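Local coordinates for flocculation protein FLO11 (Saccharomyces cerevisiae, PDB 4UYS) that mediates homotypic adhesion between yeast cells during flocculation through its Flo11 domain, and contributes to cell-substrate adhesion, invasive growth and biofilm formation, at residues A[27-32]-A[144-149]; A[55-60]-A[136-141]; A[114-119]-A[166-171]. All blocks are in the same frame, centred on the assembly; numbering follows the deposited sequence. Where two conformers were deposited one is given.

Interaction 1 of 3, residues A[27-32]-A[144-149]. With NA (sodium ion), chain E.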
# COMPACT_ATOMS: atom_id res chain seq x y z
N GLN A 27 15.60 4.68 8.48
CA GLN A 27 15.21 3.61 9.39
C GLN A 27 15.92 2.28 9.08
O GLN A 27 15.59 1.27 9.70
CB GLN A 27 13.68 3.36 9.32
CG GLN A 27 12.71 4.49 9.66
CD GLN A 27 11.23 4.12 9.45
OE1 GLN A 27 10.60 4.50 8.45
NE2 GLN A 27 10.67 3.40 10.41
N ASN A 28 16.85 2.26 8.14
CA ASN A 28 17.53 1.03 7.75
C ASN A 28 16.57 -0.02 7.20
O ASN A 28 16.81 -1.21 7.33
CB ASN A 28 18.41 0.49 8.90
CG ASN A 28 19.29 -0.69 8.50
OD1 ASN A 28 20.01 -0.66 7.49
ND2 ASN A 28 19.31 -1.70 9.38
N ILE A 29 15.49 0.43 6.57
CA ILE A 29 14.56 -0.43 5.91
C ILE A 29 14.86 -0.46 4.44
O ILE A 29 15.10 0.58 3.83
CB ILE A 29 13.10 0.07 6.07
CG1 ILE A 29 12.70 0.16 7.54
CG2 ILE A 29 12.11 -0.81 5.35
CD1 ILE A 29 11.43 0.96 7.79
N MET A 30 14.96 -1.64 3.84
CA MET A 30 15.15 -1.77 2.42
C MET A 30 14.08 -0.97 1.70
O MET A 30 12.90 -1.01 2.10
CB MET A 30 15.10 -3.24 2.00
CG MET A 30 15.38 -3.45 0.52
SD MET A 30 15.22 -5.17 -0.02
CE MET A 30 13.45 -5.35 0.07
N GLN A 31 14.40 -0.33 0.60
CA GLN A 31 13.38 0.41 -0.16
C GLN A 31 12.35 -0.54 -0.78
O GLN A 31 12.66 -1.57 -1.35
CB GLN A 31 14.06 1.23 -1.24
CG GLN A 31 14.87 2.39 -0.70
CD GLN A 31 15.70 3.03 -1.76
OE1 GLN A 31 15.56 2.76 -2.95
NE2 GLN A 31 16.59 3.88 -1.33
N TYR A 32 11.09 -0.10 -0.68
CA TYR A 32 9.97 -0.68 -1.38
C TYR A 32 9.27 0.44 -2.15
O TYR A 32 9.31 1.59 -1.72
CB TYR A 32 8.94 -1.34 -0.45
CG TYR A 32 9.44 -2.55 0.27
CD1 TYR A 32 10.31 -2.45 1.33
CD2 TYR A 32 8.92 -3.82 -0.04
CE1 TYR A 32 10.75 -3.58 2.02
CE2 TYR A 32 9.35 -4.95 0.65
CZ TYR A 32 10.24 -4.83 1.68
OH TYR A 32 10.66 -5.96 2.38
N PHE A 144 8.62 -3.71 10.55
CA PHE A 144 8.41 -2.32 10.17
C PHE A 144 7.07 -2.16 9.49
O PHE A 144 6.49 -3.12 8.99
CB PHE A 144 9.54 -1.78 9.27
CG PHE A 144 9.73 -2.58 8.01
CD1 PHE A 144 10.61 -3.67 7.97
CD2 PHE A 144 9.04 -2.25 6.86
CE1 PHE A 144 10.77 -4.41 6.81
CE2 PHE A 144 9.22 -2.99 5.71
CZ PHE A 144 10.07 -4.05 5.68
N ASP A 145 6.60 -0.91 9.50
CA ASP A 145 5.39 -0.51 8.78
C ASP A 145 5.81 0.53 7.76
O ASP A 145 6.64 1.41 8.04
CB ASP A 145 4.42 0.20 9.74
CG ASP A 145 3.85 -0.68 10.83
OD1 ASP A 145 4.05 -1.89 10.77
OD2 ASP A 145 3.17 -0.10 11.70
N LEU A 146 5.24 0.41 6.56
CA LEU A 146 5.40 1.38 5.47
C LEU A 146 4.08 2.06 5.20
O LEU A 146 3.05 1.38 5.03
CB LEU A 146 5.91 0.70 4.22
CG LEU A 146 7.27 0.00 4.39
CD1 LEU A 146 7.69 -0.60 3.07
CD2 LEU A 146 8.32 0.93 4.94
N SER A 147 4.08 3.38 5.17
CA SER A 147 2.87 4.18 5.09
C SER A 147 2.68 4.87 3.76
O SER A 147 3.68 5.28 3.12
CB SER A 147 2.88 5.23 6.18
OG SER A 147 3.95 6.13 5.99
N THR A 148 1.42 5.06 3.36
CA THR A 148 1.12 5.88 2.19
C THR A 148 0.76 7.31 2.57
O THR A 148 0.29 7.57 3.68
CB THR A 148 -0.08 5.30 1.40
OG1 THR A 148 -1.32 5.45 2.13
CG2 THR A 148 0.10 3.85 1.06
N GLY A 149 0.97 8.23 1.62
CA GLY A 149 0.31 9.52 1.66
C GLY A 149 1.15 10.65 1.12
O GLY A 149 2.40 10.61 1.07
NA NA E . 5.76 -3.13 12.65
O HOH W 1 7.75 -2.34 14.27
O HOH W 2 4.02 -2.68 14.82
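One face of the Phe144 ring is taken by Ile29, whose CG2 methyl stands 3.7 Å from the ring centroid and 12° off the ring normal, a CH-pi contact over its centre; the ring also stacks with Phe123 of strand 120-125. At its edge, in plane, lies the hydroxyl oxygen of Tyr32. The two aromatic rings meet obliquely, planes at 48°, with Tyr32 CE1 3.8 Å from Phe144 CZ. Tyr32 OH is hydrogen-bonded to Tyr125 OH. With CG between the backbone N and the carbonyl carbon (chi1 57°), the Phe144 ring is turned toward 27-32, where Ile29 CG2 covers it, and Ile29 CD1 lies 3.6 Å from Phe144 CB. Leu146 completes the cluster: its CD1 meets the Tyr32 ring obliquely, 3.6 Å from Tyr32 CD1, while its CD2 comes within 4.2 Å of Ile29 CG2. With an alanine at Phe144, Ile29 CG2 would probably lose the aromatic face it rests on and a gap would open beside Tyr32 CE1. Asp145, on the reverse side of the strand, binds a sodium ion through OD1. This buried apolar and aromatic cluster fastens the loop after helix 21-26 onto 143-147, an outermost strand of an antiparallel sheet in the Flo11 domain.

Interaction 2 of 3, residues A[55-60]-A[136-141]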
# COMPACT_ATOMS: atom_id res chain seq x y z
N GLY A 55 9.93 -4.77 -3.57
CA GLY A 55 11.14 -4.47 -2.83
C GLY A 55 12.35 -4.35 -3.74
O GLY A 55 12.39 -4.93 -4.81
N LYS A 56 13.33 -3.59 -3.28
CA LYS A 56 14.51 -3.32 -4.11
C LYS A 56 15.25 -4.62 -4.46
O LYS A 56 15.69 -4.78 -5.61
CB LYS A 56 15.42 -2.32 -3.41
CG LYS A 56 16.59 -1.86 -4.26
CD LYS A 56 17.26 -0.58 -3.77
CE LYS A 56 18.35 -0.15 -4.72
NZ LYS A 56 19.12 1.01 -4.24
N GLU A 57 15.42 -5.51 -3.49
CA GLU A 57 16.00 -6.82 -3.70
C GLU A 57 15.01 -7.91 -3.34
O GLU A 57 14.05 -7.68 -2.59
CB GLU A 57 17.22 -7.02 -2.83
CG GLU A 57 18.29 -6.02 -3.14
CD GLU A 57 19.50 -6.21 -2.28
OE1 GLU A 57 19.76 -7.28 -1.66
OE2 GLU A 57 20.25 -5.23 -2.27
N ASN A 58 15.23 -9.11 -3.88
CA ASN A 58 14.32 -10.24 -3.64
C ASN A 58 14.60 -10.82 -2.26
O ASN A 58 15.73 -11.17 -1.93
CB ASN A 58 14.54 -11.33 -4.67
CG ASN A 58 13.62 -12.51 -4.48
OD1 ASN A 58 12.43 -12.37 -4.62
ND2 ASN A 58 14.17 -13.68 -4.12
N ILE A 59 13.52 -10.99 -1.50
CA ILE A 59 13.59 -11.66 -0.21
C ILE A 59 12.70 -12.89 -0.30
O ILE A 59 11.50 -12.80 -0.48
CB ILE A 59 13.19 -10.73 0.95
CG1 ILE A 59 14.11 -9.52 1.01
CG2 ILE A 59 13.18 -11.51 2.26
CD1 ILE A 59 13.74 -8.50 2.05
N ASP A 60 13.32 -14.06 -0.16
CA ASP A 60 12.61 -15.32 -0.23
C ASP A 60 11.52 -15.38 0.82
O ASP A 60 11.68 -14.88 1.94
CB ASP A 60 13.65 -16.43 -0.04
CG ASP A 60 13.08 -17.77 -0.38
OD1 ASP A 60 13.13 -18.18 -1.56
OD2 ASP A 60 12.51 -18.40 0.52
N SER A 136 21.34 -15.63 7.39
CA SER A 136 21.43 -15.16 6.02
C SER A 136 20.59 -13.91 5.75
O SER A 136 20.59 -13.44 4.63
CB SER A 136 21.06 -16.27 5.04
OG SER A 136 19.74 -16.66 5.20
N TRP A 137 19.93 -13.36 6.76
CA TRP A 137 19.20 -12.12 6.57
C TRP A 137 20.15 -10.96 6.29
O TRP A 137 21.09 -10.73 7.06
CB TRP A 137 18.37 -11.82 7.82
CG TRP A 137 17.66 -10.53 7.72
CD1 TRP A 137 18.13 -9.33 8.14
CD2 TRP A 137 16.45 -10.25 7.03
NE1 TRP A 137 17.29 -8.32 7.78
CE2 TRP A 137 16.22 -8.86 7.13
CE3 TRP A 137 15.46 -11.05 6.42
CZ2 TRP A 137 15.08 -8.25 6.58
CZ3 TRP A 137 14.35 -10.44 5.89
CH2 TRP A 137 14.16 -9.05 5.97
N GLN A 138 19.89 -10.17 5.24
CA GLN A 138 20.82 -9.15 4.80
C GLN A 138 20.17 -7.83 4.44
O GLN A 138 20.85 -7.00 3.84
CB GLN A 138 21.70 -9.66 3.62
CG GLN A 138 20.98 -10.07 2.35
CD GLN A 138 21.88 -10.34 1.14
OE1 GLN A 138 22.63 -9.49 0.70
NE2 GLN A 138 21.74 -11.51 0.56
N TRP A 139 18.91 -7.60 4.80
CA TRP A 139 18.16 -6.48 4.26
C TRP A 139 17.73 -5.46 5.28
O TRP A 139 16.86 -4.64 4.97
CB TRP A 139 16.99 -6.96 3.40
CG TRP A 139 17.42 -7.94 2.35
CD1 TRP A 139 17.92 -7.68 1.11
CD2 TRP A 139 17.38 -9.37 2.46
NE1 TRP A 139 18.21 -8.85 0.45
CE2 TRP A 139 17.88 -9.90 1.26
CE3 TRP A 139 16.97 -10.25 3.46
CZ2 TRP A 139 17.97 -11.26 1.03
CZ3 TRP A 139 17.07 -11.61 3.24
CH2 TRP A 139 17.59 -12.09 2.03
N GLY A 140 18.35 -5.45 6.45
CA GLY A 140 18.14 -4.40 7.41
C GLY A 140 17.00 -4.69 8.37
O GLY A 140 16.86 -5.81 8.84
N THR A 141 16.27 -3.66 8.72
CA THR A 141 15.21 -3.77 9.70
C THR A 141 14.21 -4.87 9.31
O THR A 141 13.80 -4.96 8.16
CB THR A 141 14.50 -2.42 9.79
OG1 THR A 141 15.48 -1.45 10.19
CG2 THR A 141 13.36 -2.39 10.75
O HOH W 3 22.10 -6.95 -0.48
O HOH W 4 18.40 -10.68 -2.37
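Ile59 lies over one face of the Trp139 indole, the two side chains running past each other in opposite directions. Ile59 CG1 is 3.8 Å from the centroid of the five-membered ring of Trp139, a CH-pi contact between two surface loops of the Flo11 domain. This domain carries aromatic residues in two hydrophobic bands that confer homophilic binding, and the partly exposed Trp137 and Trp139 are consistent with such a surface. Ile59 CD1 continues along the indole to Trp139 CG, while CG2, anti to the backbone N (CG1 takes chi1 -59°), turns to the other tryptophan, 4.0 Å from Trp137 CZ3. Gln138 CG sits on the opposite face of the Trp139 ring, sandwiching it between aliphatic carbons. At the indole edge, in plane, Glu57 OE1 accepts a weak, bent bond from Trp139 NE1 (3.1 Å, 128° at the hydrogen), the carboxylate plane nearly perpendicular to the ring. Water helps to hold this edge: one molecule donates to Glu57 OE1 and Gln138 OE1, and another donates to Asn58 O and accepts a weak, long bond from Trp139 NE1 (3.4 Å). Further out, Tyr63 meets Trp139 edge-to-face and Met30 packs on Ile59. Trp139 CE3 rests 3.4 Å above the plane of Trp137, whose orientation is steadied within its own loop: Trp137 NE1 donates to Gly140 O at 2.8 Å, the oxygen tilted 18° out of the indole plane.

Interaction 3 of 3, residues A[114-119]-A[166-171]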
# COMPACT_ATOMS: atom_id res chain seq x y z
N VAL A 114 -11.43 12.26 -5.75
CA VAL A 114 -11.46 11.89 -4.33
C VAL A 114 -10.15 11.20 -3.95
O VAL A 114 -9.63 10.40 -4.71
CB VAL A 114 -12.71 11.04 -3.99
CG1 VAL A 114 -12.72 9.73 -4.75
CG2 VAL A 114 -12.86 10.84 -2.51
N TRP A 115 -9.67 11.53 -2.77
CA TRP A 115 -8.43 10.94 -2.23
C TRP A 115 -8.62 9.51 -1.77
O TRP A 115 -9.60 9.14 -1.09
CB TRP A 115 -7.93 11.73 -1.02
CG TRP A 115 -7.17 12.99 -1.35
CD1 TRP A 115 -7.65 14.27 -1.24
CD2 TRP A 115 -5.82 13.11 -1.82
NE1 TRP A 115 -6.68 15.17 -1.60
CE2 TRP A 115 -5.55 14.49 -1.97
CE3 TRP A 115 -4.82 12.17 -2.10
CZ2 TRP A 115 -4.31 14.96 -2.40
CZ3 TRP A 115 -3.60 12.63 -2.51
CH2 TRP A 115 -3.35 14.01 -2.66
N MET A 116 -7.65 8.66 -2.06
CA MET A 116 -7.48 7.40 -1.39
C MET A 116 -7.24 7.64 0.09
O MET A 116 -6.37 8.44 0.43
CB MET A 116 -6.27 6.67 -1.96
CG MET A 116 -6.02 5.28 -1.41
SD MET A 116 -4.51 4.53 -2.09
CE MET A 116 -3.30 5.28 -1.04
N PRO A 117 -7.99 6.96 0.97
CA PRO A 117 -7.63 7.03 2.40
C PRO A 117 -6.30 6.29 2.61
O PRO A 117 -6.07 5.25 2.02
CB PRO A 117 -8.79 6.31 3.10
CG PRO A 117 -9.27 5.33 2.08
CD PRO A 117 -9.09 6.00 0.73
N ASN A 118 -5.41 6.89 3.38
CA ASN A 118 -4.08 6.32 3.53
C ASN A 118 -4.10 5.10 4.46
O ASN A 118 -5.00 4.89 5.28
CB ASN A 118 -3.13 7.41 3.98
CG ASN A 118 -2.83 8.35 2.84
OD1 ASN A 118 -2.47 7.91 1.76
ND2 ASN A 118 -3.01 9.64 3.07
N PHE A 119 -3.09 4.25 4.28
CA PHE A 119 -2.98 2.99 5.02
C PHE A 119 -1.52 2.65 5.17
O PHE A 119 -0.61 3.39 4.68
CB PHE A 119 -3.75 1.86 4.31
CG PHE A 119 -3.30 1.60 2.88
CD1 PHE A 119 -2.20 0.79 2.61
CD2 PHE A 119 -3.93 2.19 1.80
CE1 PHE A 119 -1.79 0.55 1.31
CE2 PHE A 119 -3.54 1.94 0.51
CZ PHE A 119 -2.45 1.15 0.27
N PHE A 166 -2.75 8.82 -3.51
CA PHE A 166 -3.37 8.76 -4.81
C PHE A 166 -4.79 9.30 -4.73
O PHE A 166 -5.42 9.31 -3.67
CB PHE A 166 -3.50 7.29 -5.27
CG PHE A 166 -2.14 6.67 -5.57
CD1 PHE A 166 -1.37 6.10 -4.58
CD2 PHE A 166 -1.67 6.61 -6.86
CE1 PHE A 166 -0.12 5.56 -4.87
CE2 PHE A 166 -0.43 6.08 -7.15
CZ PHE A 166 0.32 5.52 -6.16
N TYR A 167 -5.28 9.74 -5.87
CA TYR A 167 -6.68 10.11 -6.02
C TYR A 167 -7.20 9.66 -7.38
O TYR A 167 -6.46 9.31 -8.30
CB TYR A 167 -6.91 11.59 -5.75
CG TYR A 167 -6.14 12.63 -6.54
CD1 TYR A 167 -6.49 13.00 -7.83
CD2 TYR A 167 -5.09 13.33 -5.96
CE1 TYR A 167 -5.85 14.01 -8.49
CE2 TYR A 167 -4.44 14.33 -6.63
CZ TYR A 167 -4.82 14.65 -7.91
OH TYR A 167 -4.23 15.67 -8.63
N TRP A 168 -8.53 9.66 -7.50
CA TRP A 168 -9.19 9.17 -8.70
C TRP A 168 -10.61 9.77 -8.78
O TRP A 168 -11.05 10.48 -7.88
CB TRP A 168 -9.26 7.65 -8.70
CG TRP A 168 -9.87 7.04 -7.48
CD1 TRP A 168 -11.19 6.97 -7.16
CD2 TRP A 168 -9.18 6.41 -6.40
NE1 TRP A 168 -11.37 6.33 -5.97
CE2 TRP A 168 -10.15 5.97 -5.48
CE3 TRP A 168 -7.83 6.12 -6.13
CZ2 TRP A 168 -9.83 5.26 -4.34
CZ3 TRP A 168 -7.53 5.40 -5.00
CH2 TRP A 168 -8.53 4.97 -4.12
N ASN A 169 -11.32 9.49 -9.86
CA ASN A 169 -12.64 10.07 -10.03
C ASN A 169 -13.69 9.49 -9.09
O ASN A 169 -13.79 8.30 -8.94
CB ASN A 169 -13.10 9.97 -11.47
CG ASN A 169 -12.48 11.01 -12.39
OD1 ASN A 169 -11.36 11.46 -12.18
ND2 ASN A 169 -13.23 11.42 -13.42
N ILE A 170 -14.47 10.40 -8.52
CA ILE A 170 -15.62 10.02 -7.69
C ILE A 170 -16.52 9.11 -8.50
O ILE A 170 -16.86 9.39 -9.65
CB ILE A 170 -16.37 11.27 -7.20
CG1 ILE A 170 -15.46 12.15 -6.33
CG2 ILE A 170 -17.68 10.90 -6.49
CD1 ILE A 170 -15.96 13.56 -6.12
N ASP A 171 -16.90 7.99 -7.89
CA ASP A 171 -17.74 6.94 -8.49
C ASP A 171 -17.15 6.34 -9.75
O ASP A 171 -17.84 5.68 -10.51
CB ASP A 171 -19.18 7.43 -8.76
CG ASP A 171 -19.88 7.89 -7.52
OD1 ASP A 171 -19.43 7.56 -6.42
OD2 ASP A 171 -20.92 8.57 -7.68
O HOH W 5 -3.79 9.02 -0.46
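Met116 lies against Trp168 and Phe166 of the neighbouring strand, and each of its side-chain atoms finds an aromatic or carbonyl partner there. Its CB lies 3.5 Å from Trp168 CZ3 and also approaches Phe166 O, the carbonyl that accepts the backbone bond from Met116 N. CG, anti to the backbone N (chi1 -176°), passes alongside the same indole and comes 3.7 Å from Trp168 CH2. SD follows in a Met-aromatic contact with both neighbours, at the edge of the Trp168 six-membered ring and oblique to Phe166. A bend at the last torsion then brings CE to the edge of the Phe166 ring, near its plane, with Phe166 CD1 4.1 Å away. Strands 113-115 and 166-169 pair antiparallel here in a three-stranded sheet, with 166-169 in the middle and 12-13 on its far side. Val114 and Trp168 form the hydrogen-bonded pair: Val114 N donates to Trp168 O at 2.8 Å, and Trp168 N donates back to Val114 O. Trp115 and Tyr167, the non-hydrogen-bonded pair, point to the opposite face of the sheet from Val114 and Trp168. There the Tyr167 edge is directed at the face of Trp115 in a T-shaped stack, ring centroids 5.1 Å apart and planes at 79°, with Tyr167 CD2 over the rim of the indole. On the face of Val114 and Trp168, strand 46-55 packs through Tyr47, which meets Trp168 edge-to-face, and Ile49, which also touches Met116. Val114 also packs on Ile170, its CB 3.8 Å from Ile170 CG1. Beyond Met116, where the strand pairing has stopped, a water donates to Met116 O and Asn118 OD1 and accepts from Phe166 N.

Overall arrangement
Along the chain, interaction 2 is nested within the loop closed by interaction 1, whereas interaction 3 alternates with both. Interactions 1 and 2 lie on one side of the chain's centre, their own centres about 13 Å apart, and are joined by probable hydrogen bonds from Thr141 to Gln27 and Asn28. Interaction 3 is on the opposite side, about 21 Å from interaction 1 between centres and about 31 Å from interaction 2. Strand 143-147, at the edge of the five-stranded sheet, runs on to Thr148, which makes probable hydrogen bonds to Asn118 and Phe119 just after strand 113-115. The surface aromatic contact and the buried cluster thus share one side of the Flo11 domain; the three-stranded sheet lies on the other.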